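Local coordinates for malate dehydrogenase (Porphyromonas gingivalis, PDB 3FI9), which probably catalyses the NAD-dependent interconversion of malate and oxaloacetate, at residues Glu72-Thr75 and Asp76-Tyr79; Ala106-Gly109 and Lys110-Ser114; Glu161-His165 and Phe166-Gln170. All coordinates share one frame; numbering follows the deposited sequence.

Overall arrangement
Contacts 1 and 2 belong to the NAD-binding Rossmann domain and touch each other, with centres 12 Å apart: CD1 of L74 packs on CB of D111 at 3.8 Å. Contact 1 turns the chain from helix 70-74 into strand 77-82; contact 2 lies within helix 94-115, the next helix. Contact 3, at the end of helix 153-166 in the C-terminal domain, lies on the opposite side of the chain's centre, about 42 Å from contact 1 and 43 Å from contact 2 between centres. The side chain of L108 is about 5 Å from that of F126, a predicted NAD-site residue; that of Q170 is about 8 Å from the side chain of R157, predicted to bind substrate.

Contact 1 of 3, residues Glu72-Thr75 and Asp76-Tyr79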
ATOM      1  N   GLU A  72     -19.313  10.905 -14.114  1.00 23.67           N
ATOM      2  CA  GLU A  72     -17.961  11.007 -14.671  1.00 23.84           C
ATOM      3  C   GLU A  72     -17.112   9.774 -14.368  1.00 22.45           C
ATOM      4  O   GLU A  72     -16.416   9.244 -15.248  1.00 23.41           O
ATOM      5  CB  GLU A  72     -17.280  12.249 -14.096  1.00 25.01           C
ATOM      6  CG  GLU A  72     -17.785  13.520 -14.734  1.00 29.65           C
ATOM      7  CD  GLU A  72     -17.071  14.738 -14.200  1.00 35.73           C
ATOM      8  OE1 GLU A  72     -16.286  14.582 -13.230  1.00 37.10           O
ATOM      9  OE2 GLU A  72     -17.299  15.838 -14.753  1.00 37.83           O
ATOM     10  N   ALA A  73     -17.220   9.314 -13.135  1.00 21.27           N
ATOM     11  CA  ALA A  73     -16.466   8.169 -12.596  1.00 21.52           C
ATOM     12  C   ALA A  73     -16.851   6.864 -13.283  1.00 21.73           C
ATOM     13  O   ALA A  73     -15.996   6.040 -13.607  1.00 20.72           O
ATOM     14  CB  ALA A  73     -16.716   8.060 -11.087  1.00 20.17           C
ATOM     15  N   LEU A  74     -18.154   6.646 -13.468  1.00 22.27           N
ATOM     16  CA  LEU A  74     -18.584   5.380 -14.097  1.00 22.52           C
ATOM     17  C   LEU A  74     -18.574   5.394 -15.628  1.00 22.06           C
ATOM     18  O   LEU A  74     -18.557   4.349 -16.281  1.00 22.46           O
ATOM     19  CB  LEU A  74     -19.944   4.951 -13.535  1.00 22.24           C
ATOM     20  CG  LEU A  74     -19.938   4.595 -12.042  1.00 23.72           C
ATOM     21  CD1 LEU A  74     -21.243   3.966 -11.644  1.00 20.79           C
ATOM     22  CD2 LEU A  74     -18.786   3.651 -11.748  1.00 25.64           C
ATOM     23  N   THR A  75     -18.568   6.568 -16.239  1.00 23.29           N
ATOM     24  CA  THR A  75     -18.481   6.609 -17.723  1.00 23.85           C
ATOM     25  C   THR A  75     -17.225   5.935 -18.272  1.00 24.45           C
ATOM     26  O   THR A  75     -16.117   6.291 -17.885  1.00 25.00           O
ATOM     27  CB  THR A  75     -18.624   8.076 -18.251  1.00 24.49           C
ATOM     28  OG1 THR A  75     -19.882   8.604 -17.787  1.00 22.80           O
ATOM     29  CG2 THR A  75     -18.594   8.107 -19.765  1.00 25.17           C
ATOM     30  N   ASP A  76     -17.403   4.959 -19.168  1.00 24.98           N
ATOM     31  CA  ASP A  76     -16.307   4.147 -19.730  1.00 24.51           C
ATOM     32  C   ASP A  76     -15.756   3.125 -18.716  1.00 23.77           C
ATOM     33  O   ASP A  76     -14.874   2.332 -19.060  1.00 24.93           O
ATOM     34  CB  ASP A  76     -15.148   5.015 -20.249  1.00 24.74           C
ATOM     35  CG  ASP A  76     -15.572   6.006 -21.328  1.00 29.67           C
ATOM     36  OD1 ASP A  76     -16.279   5.603 -22.278  1.00 31.83           O
ATOM     37  OD2 ASP A  76     -15.160   7.185 -21.243  1.00 31.50           O
ATOM     38  N   ALA A  77     -16.274   3.105 -17.488  1.00 23.74           N
ATOM     39  CA  ALA A  77     -15.781   2.126 -16.485  1.00 22.47           C
ATOM     40  C   ALA A  77     -16.037   0.723 -17.001  1.00 21.66           C
ATOM     41  O   ALA A  77     -17.159   0.418 -17.387  1.00 22.28           O
ATOM     42  CB  ALA A  77     -16.502   2.332 -15.130  1.00 22.12           C
ATOM     43  N   LYS A  78     -15.022  -0.133 -17.017  1.00 19.90           N
ATOM     44  CA  LYS A  78     -15.232  -1.545 -17.277  1.00 19.37           C
ATOM     45  C   LYS A  78     -15.021  -2.448 -16.057  1.00 18.25           C
ATOM     46  O   LYS A  78     -15.431  -3.604 -16.069  1.00 17.81           O
ATOM     47  CB  LYS A  78     -14.287  -2.040 -18.350  1.00 18.83           C
ATOM     48  CG  LYS A  78     -14.602  -1.449 -19.775  1.00 21.05           C
ATOM     49  CD  LYS A  78     -16.078  -1.595 -20.149  1.00 23.45           C
ATOM     50  CE  LYS A  78     -16.256  -1.419 -21.667  1.00 28.31           C
ATOM     51  NZ  LYS A  78     -16.306   0.009 -21.958  1.00 27.22           N
ATOM     52  N   TYR A  79     -14.309  -1.938 -15.071  1.00 17.91           N
ATOM     53  CA  TYR A  79     -14.105  -2.647 -13.781  1.00 17.06           C
ATOM     54  C   TYR A  79     -14.363  -1.669 -12.687  1.00 17.86           C
ATOM     55  O   TYR A  79     -14.008  -0.495 -12.789  1.00 18.33           O
ATOM     56  CB  TYR A  79     -12.683  -3.209 -13.668  1.00 16.43           C
ATOM     57  CG  TYR A  79     -12.401  -4.111 -14.825  1.00 17.90           C
ATOM     58  CD1 TYR A  79     -12.712  -5.455 -14.770  1.00 21.01           C
ATOM     59  CD2 TYR A  79     -11.909  -3.590 -16.043  1.00 19.63           C
ATOM     60  CE1 TYR A  79     -12.472  -6.309 -15.888  1.00 21.96           C
ATOM     61  CE2 TYR A  79     -11.697  -4.406 -17.124  1.00 21.70           C
ATOM     62  CZ  TYR A  79     -11.957  -5.762 -17.039  1.00 24.38           C
ATOM     63  OH  TYR A  79     -11.748  -6.571 -18.130  1.00 26.25           O
TER
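T75, D76 and A77 carry the chain out of helix 70-74 and into strand 77-82 through a type II beta turn that runs from L74 to A77, a tight alpha-to-beta connection in the Rossmann fold. T75 is the first residue to leave helical backbone angles, and D76 then takes a positive phi of 74°, as the third position of such a turn requires. The turn is closed by the backbone of A77, whose N-H reaches O of L74 at 2.9 Å, the donor standing well above the carbonyl plane. On the outer side of the bend the side chains of T75 and D76 run obliquely past one another. The methyl CG2 of T75, anti to the backbone N, comes to 3.4 Å from N of D76 and 3.9 Å from OD2 of D76. The same torsion, chi1 -58°, leaves OG1 of T75 beside its own backbone N, where it is hydrogen-bonded to O of K71 on the last turn of the helix. Strand 10-14 holds two further carbonyls: O of A73 accepts from OG1 of T12, and O of T75 from NZ of K10. A77 is buried and turns its methyl inward, against T12 on one hand and the helix end on the other. There CB of A77 lies 4.3 Å from CD2 of L74 and only 3.1 Å from O of L74.

Contact 2 of 3, residues Ala106-Gly109 and Lys110-Ser114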
ATOM      1  N   ALA A 106     -28.033  -0.430  -3.613  1.00 19.58           N
ATOM      2  CA  ALA A 106     -29.036  -0.311  -4.745  1.00 19.48           C
ATOM      3  C   ALA A 106     -28.713   0.845  -5.689  1.00 18.98           C
ATOM      4  O   ALA A 106     -28.788   0.737  -6.943  1.00 19.05           O
ATOM      5  CB  ALA A 106     -30.450  -0.133  -4.215  1.00 18.76           C
ATOM      6  N   GLN A 107     -28.378   1.961  -5.081  1.00 19.53           N
ATOM      7  CA  GLN A 107     -27.962   3.146  -5.830  1.00 20.86           C
ATOM      8  C   GLN A 107     -26.733   2.881  -6.660  1.00 20.03           C
ATOM      9  O   GLN A 107     -26.649   3.380  -7.771  1.00 20.86           O
ATOM     10  CB  GLN A 107     -27.731   4.353  -4.900  1.00 21.66           C
ATOM     11  CG  GLN A 107     -27.496   5.650  -5.688  1.00 25.25           C
ATOM     12  CD  GLN A 107     -28.739   6.063  -6.504  1.00 30.91           C
ATOM     13  OE1 GLN A 107     -29.838   6.142  -5.962  1.00 33.97           O
ATOM     14  NE2 GLN A 107     -28.565   6.303  -7.808  1.00 32.46           N
ATOM     15  N   LEU A 108     -25.774   2.086  -6.163  1.00 19.52           N
ATOM     16  CA  LEU A 108     -24.621   1.757  -7.002  1.00 19.49           C
ATOM     17  C   LEU A 108     -25.036   0.921  -8.203  1.00 18.64           C
ATOM     18  O   LEU A 108     -24.606   1.176  -9.318  1.00 17.67           O
ATOM     19  CB  LEU A 108     -23.535   1.018  -6.216  1.00 19.48           C
ATOM     20  CG  LEU A 108     -22.327   0.444  -6.979  1.00 19.66           C
ATOM     21  CD1 LEU A 108     -21.605   1.550  -7.752  1.00 20.12           C
ATOM     22  CD2 LEU A 108     -21.405  -0.163  -5.909  1.00 18.77           C
ATOM     23  N   GLY A 109     -25.887  -0.078  -7.978  1.00 18.90           N
ATOM     24  CA  GLY A 109     -26.467  -0.805  -9.104  1.00 19.66           C
ATOM     25  C   GLY A 109     -27.176   0.099 -10.132  1.00 19.43           C
ATOM     26  O   GLY A 109     -26.947  -0.007 -11.336  1.00 20.26           O
ATOM     27  N   LYS A 110     -28.076   0.953  -9.680  1.00 19.76           N
ATOM     28  CA  LYS A 110     -28.812   1.841 -10.602  1.00 20.62           C
ATOM     29  C   LYS A 110     -27.834   2.698 -11.446  1.00 20.26           C
ATOM     30  O   LYS A 110     -28.018   2.928 -12.654  1.00 19.49           O
ATOM     31  CB  LYS A 110     -29.718   2.766  -9.788  1.00 21.90           C
ATOM     32  CG  LYS A 110     -30.861   2.090  -9.012  1.00 23.35           C
ATOM     33  CD  LYS A 110     -31.460   3.125  -8.049  1.00 24.52           C
ATOM     34  CE  LYS A 110     -32.559   2.537  -7.170  1.00 28.11           C
ATOM     35  NZ  LYS A 110     -33.387   3.586  -6.494  1.00 28.61           N
ATOM     36  N   ASP A 111     -26.772   3.151 -10.786  1.00 20.93           N
ATOM     37  CA  ASP A 111     -25.737   3.999 -11.425  1.00 20.89           C
ATOM     38  C   ASP A 111     -24.948   3.235 -12.466  1.00 21.11           C
ATOM     39  O   ASP A 111     -24.607   3.766 -13.539  1.00 20.98           O
ATOM     40  CB  ASP A 111     -24.746   4.495 -10.372  1.00 21.32           C
ATOM     41  CG  ASP A 111     -25.316   5.563  -9.462  1.00 23.84           C
ATOM     42  OD1 ASP A 111     -26.357   6.165  -9.773  1.00 28.55           O
ATOM     43  OD2 ASP A 111     -24.720   5.787  -8.394  1.00 29.15           O
ATOM     44  N   ILE A 112     -24.634   1.987 -12.149  1.00 20.50           N
ATOM     45  CA  ILE A 112     -23.938   1.136 -13.099  1.00 21.12           C
ATOM     46  C   ILE A 112     -24.871   0.966 -14.283  1.00 21.65           C
ATOM     47  O   ILE A 112     -24.421   0.911 -15.431  1.00 20.70           O
ATOM     48  CB  ILE A 112     -23.560  -0.250 -12.497  1.00 21.57           C
ATOM     49  CG1 ILE A 112     -22.342  -0.145 -11.545  1.00 20.91           C
ATOM     50  CG2 ILE A 112     -23.317  -1.261 -13.588  1.00 20.64           C
ATOM     51  CD1 ILE A 112     -22.108  -1.392 -10.678  1.00 20.88           C
ATOM     52  N   LYS A 113     -26.176   0.890 -14.013  1.00 21.57           N
ATOM     53  CA  LYS A 113     -27.117   0.569 -15.079  1.00 22.94           C
ATOM     54  C   LYS A 113     -27.267   1.744 -16.036  1.00 23.09           C
ATOM     55  O   LYS A 113     -27.357   1.564 -17.255  1.00 22.74           O
ATOM     56  CB  LYS A 113     -28.480   0.080 -14.527  1.00 22.65           C
ATOM     57  CG  LYS A 113     -29.468  -0.364 -15.642  1.00 25.44           C
ATOM     58  CD  LYS A 113     -30.834  -0.821 -15.065  1.00 26.42           C
ATOM     59  CE  LYS A 113     -30.847  -2.292 -14.732  1.00 28.63           C
ATOM     60  NZ  LYS A 113     -32.226  -2.790 -14.330  1.00 28.73           N
ATOM     61  N   SER A 114     -27.235   2.939 -15.466  1.00 24.71           N
ATOM     62  CA  SER A 114     -27.362   4.183 -16.215  1.00 25.64           C
ATOM     63  C   SER A 114     -26.098   4.526 -16.973  1.00 25.68           C
ATOM     64  O   SER A 114     -26.169   4.944 -18.124  1.00 25.72           O
ATOM     65  CB  SER A 114     -27.671   5.345 -15.289  1.00 24.74           C
ATOM     66  OG  SER A 114     -28.879   5.133 -14.592  1.00 28.56           O
TER
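With chi1 at -172° Q107 sends CG anti to its backbone N, and a bend at chi2 of 64° folds the amide toward D111, one helical turn on. D111 instead sets CG beside the backbone N and anti to the carbonyl carbon, which brings its carboxylate back over the turn before. NE2 of Q107 then donates to OD1 of D111 at 3.0 Å. The acceptor lies in the amide plane, but the amide meets OD1 from above the carboxylate plane, the two flat groups being turned 48° apart. Beneath this i to i+4 side-chain bridge runs the alpha-helical backbone bond from N of D111 to O of Q107. K110 lies across Q107 at about a right angle, its CD 4.0 Å from OE1 of Q107, while its CG rests 3.2 Å from O of A106. L108 and I112 form the apolar side of this amphipathic turn, with CG of L108 4.1 Å from CD1 of I112. These two pack on parallel strands 77-82 and 121-124 of the Rossmann NAD-binding domain, through S82 and I124 for L108 and I80 and V122 for I112; A106 and K110 meet helix 129-140, and D111 faces helix 70-74 through I70.

Contact 3 of 3, residues Glu161-His165 and Phe166-Gln170; sequences ELAKH and FGIKQ
An edge-to-face pair of adjacent rings, H165 and F166, marks the point where helix 153-166 ends in a Schellman motif. The imidazole stands nearly upright on the phenyl ring, planes 85° apart and centroids 4.9 Å apart, with CD2 of H165 3.7 Å above the plane and over the ring centre. The neighbours take different first torsions, which makes this possible: CG of H165 is anti to its backbone N (chi1 178°), whereas that of F166 lies beside its own. NE2 of H165 is hydrogen-bonded to O of K208, which should help fix the turn of the imidazole. L162 runs alongside F166 and puts CD2 at the edge of the phenyl ring, 4.0 Å from CE2 of F166. G167, with positive phi, is the C-prime residue: N of I168 reaches back to O of A163 at 3.0 Å, and a weak bond joins N of G167 to O of K164. Around these bonds the chain folds back over the helix, covering A163, on which V173 of strand 173-174 also packs. K164, which points away from the loop, forms a salt bridge with E161 and, across the dimer interface, with E52 of the second subunit. NE2 of Q170 likewise bonds both to Q159 and to O of R55 of the second subunit, so this helix end and the returning loop both contribute to the dimer contact. Where the loop returns, the methyl CB of A163 meets CA of Q170 at 3.4 Å and CB of Q170 at 3.9 Å.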
ATOM      1  N   GLU A 161      -3.537 -18.055  11.499  1.00 16.37           N
ATOM      2  CA  GLU A 161      -3.712 -18.572  12.848  1.00 16.73           C
ATOM      3  C   GLU A 161      -3.189 -20.000  12.970  1.00 16.21           C
ATOM      4  O   GLU A 161      -2.526 -20.306  13.948  1.00 17.40           O
ATOM      5  CB  GLU A 161      -5.171 -18.437  13.325  1.00 17.07           C
ATOM      6  CG  GLU A 161      -5.706 -16.972  13.459  1.00 17.35           C
ATOM      7  CD  GLU A 161      -4.998 -16.146  14.522  1.00 20.85           C
ATOM      8  OE1 GLU A 161      -4.602 -16.682  15.583  1.00 21.77           O
ATOM      9  OE2 GLU A 161      -4.849 -14.933  14.308  1.00 24.29           O
ATOM     10  N   LEU A 162      -3.414 -20.854  11.956  1.00 16.73           N
ATOM     11  CA  LEU A 162      -2.807 -22.205  11.907  1.00 16.24           C
ATOM     12  C   LEU A 162      -1.282 -22.185  11.837  1.00 17.00           C
ATOM     13  O   LEU A 162      -0.603 -22.953  12.556  1.00 16.28           O
ATOM     14  CB  LEU A 162      -3.370 -23.028  10.751  1.00 16.45           C
ATOM     15  CG  LEU A 162      -4.777 -23.618  11.016  1.00 16.33           C
ATOM     16  CD1 LEU A 162      -5.406 -23.991   9.695  1.00 18.51           C
ATOM     17  CD2 LEU A 162      -4.692 -24.856  11.953  1.00 15.74           C
ATOM     18  N   ALA A 163      -0.726 -21.312  10.997  1.00 15.77           N
ATOM     19  CA  ALA A 163       0.729 -21.216  10.918  1.00 16.41           C
ATOM     20  C   ALA A 163       1.351 -20.739  12.246  1.00 17.36           C
ATOM     21  O   ALA A 163       2.366 -21.284  12.683  1.00 17.31           O
ATOM     22  CB  ALA A 163       1.175 -20.320   9.712  1.00 16.79           C
ATOM     23  N   LYS A 164       0.704 -19.796  12.916  1.00 18.15           N
ATOM     24  CA  LYS A 164       1.161 -19.359  14.241  1.00 20.24           C
ATOM     25  C   LYS A 164       1.131 -20.481  15.291  1.00 21.04           C
ATOM     26  O   LYS A 164       2.084 -20.634  16.072  1.00 20.97           O
ATOM     27  CB  LYS A 164       0.322 -18.173  14.728  1.00 19.70           C
ATOM     28  CG  LYS A 164       0.574 -16.866  13.935  1.00 22.69           C
ATOM     29  CD  LYS A 164      -0.601 -15.884  14.035  1.00 27.91           C
ATOM     30  CE  LYS A 164      -0.982 -15.573  15.470  1.00 26.70           C
ATOM     31  NZ  LYS A 164      -2.002 -14.477  15.538  1.00 27.49           N
ATOM     32  N   HIS A 165       0.018 -21.221  15.339  1.00 21.59           N
ATOM     33  CA  HIS A 165      -0.123 -22.367  16.249  1.00 22.78           C
ATOM     34  C   HIS A 165       1.014 -23.368  16.072  1.00 22.76           C
ATOM     35  O   HIS A 165       1.613 -23.832  17.044  1.00 22.17           O
ATOM     36  CB  HIS A 165      -1.472 -23.103  16.059  1.00 22.48           C
ATOM     37  CG  HIS A 165      -1.611 -24.297  16.948  1.00 23.27           C
ATOM     38  ND1 HIS A 165      -1.962 -24.194  18.281  1.00 24.24           N
ATOM     39  CD2 HIS A 165      -1.349 -25.610  16.727  1.00 22.99           C
ATOM     40  CE1 HIS A 165      -1.968 -25.399  18.824  1.00 24.45           C
ATOM     41  NE2 HIS A 165      -1.594 -26.273  17.904  1.00 24.29           N
ATOM     42  N   PHE A 166       1.310 -23.699  14.827  1.00 22.86           N
ATOM     43  CA  PHE A 166       2.296 -24.752  14.520  1.00 23.32           C
ATOM     44  C   PHE A 166       3.708 -24.197  14.455  1.00 23.81           C
ATOM     45  O   PHE A 166       4.674 -24.937  14.380  1.00 23.51           O
ATOM     46  CB  PHE A 166       1.920 -25.477  13.230  1.00 22.93           C
ATOM     47  CG  PHE A 166       0.768 -26.453  13.403  1.00 24.29           C
ATOM     48  CD1 PHE A 166       0.971 -27.684  14.036  1.00 27.84           C
ATOM     49  CD2 PHE A 166      -0.506 -26.126  12.975  1.00 25.73           C
ATOM     50  CE1 PHE A 166      -0.083 -28.600  14.205  1.00 27.32           C
ATOM     51  CE2 PHE A 166      -1.577 -27.038  13.131  1.00 27.85           C
ATOM     52  CZ  PHE A 166      -1.365 -28.259  13.755  1.00 28.10           C
ATOM     53  N   GLY A 167       3.817 -22.875  14.541  1.00 23.67           N
ATOM     54  CA  GLY A 167       5.115 -22.232  14.513  1.00 23.91           C
ATOM     55  C   GLY A 167       5.821 -22.450  13.192  1.00 23.12           C
ATOM     56  O   GLY A 167       7.031 -22.664  13.172  1.00 23.50           O
ATOM     57  N   ILE A 168       5.084 -22.439  12.078  1.00 22.30           N
ATOM     58  CA  ILE A 168       5.710 -22.625  10.769  1.00 21.66           C
ATOM     59  C   ILE A 168       5.435 -21.476   9.802  1.00 21.35           C
ATOM     60  O   ILE A 168       4.523 -20.668   9.987  1.00 20.80           O
ATOM     61  CB  ILE A 168       5.280 -23.921  10.029  1.00 22.13           C
ATOM     62  CG1 ILE A 168       3.761 -23.914   9.780  1.00 21.88           C
ATOM     63  CG2 ILE A 168       5.714 -25.173  10.831  1.00 22.34           C
ATOM     64  CD1 ILE A 168       3.295 -25.184   9.129  1.00 24.76           C
ATOM     65  N   LYS A 169       6.211 -21.437   8.746  1.00 20.17           N
ATOM     66  CA  LYS A 169       5.971 -20.407   7.740  1.00 19.87           C
ATOM     67  C   LYS A 169       4.531 -20.475   7.151  1.00 18.72           C
ATOM     68  O   LYS A 169       4.043 -21.540   6.730  1.00 18.23           O
ATOM     69  CB  LYS A 169       7.000 -20.521   6.637  1.00 19.63           C
ATOM     70  CG  LYS A 169       6.813 -19.483   5.547  1.00 23.58           C
ATOM     71  CD  LYS A 169       7.980 -19.499   4.549  1.00 25.81           C
ATOM     72  CE  LYS A 169       7.941 -20.750   3.668  1.00 29.22           C
ATOM     73  NZ  LYS A 169       9.201 -20.852   2.867  1.00 29.26           N
ATOM     74  N   GLN A 170       3.867 -19.329   7.076  1.00 16.52           N
ATOM     75  CA  GLN A 170       2.451 -19.330   6.747  1.00 16.17           C
ATOM     76  C   GLN A 170       2.047 -20.080   5.480  1.00 17.40           C
ATOM     77  O   GLN A 170       1.030 -20.773   5.474  1.00 16.67           O
ATOM     78  CB  GLN A 170       1.921 -17.899   6.702  1.00 17.58           C
ATOM     79  CG  GLN A 170       0.436 -17.824   6.474  1.00 15.32           C
ATOM     80  CD  GLN A 170      -0.048 -16.383   6.641  1.00 15.57           C
ATOM     81  OE1 GLN A 170       0.553 -15.593   7.372  1.00 17.96           O
ATOM     82  NE2 GLN A 170      -1.105 -16.034   5.920  1.00 13.47           N
TER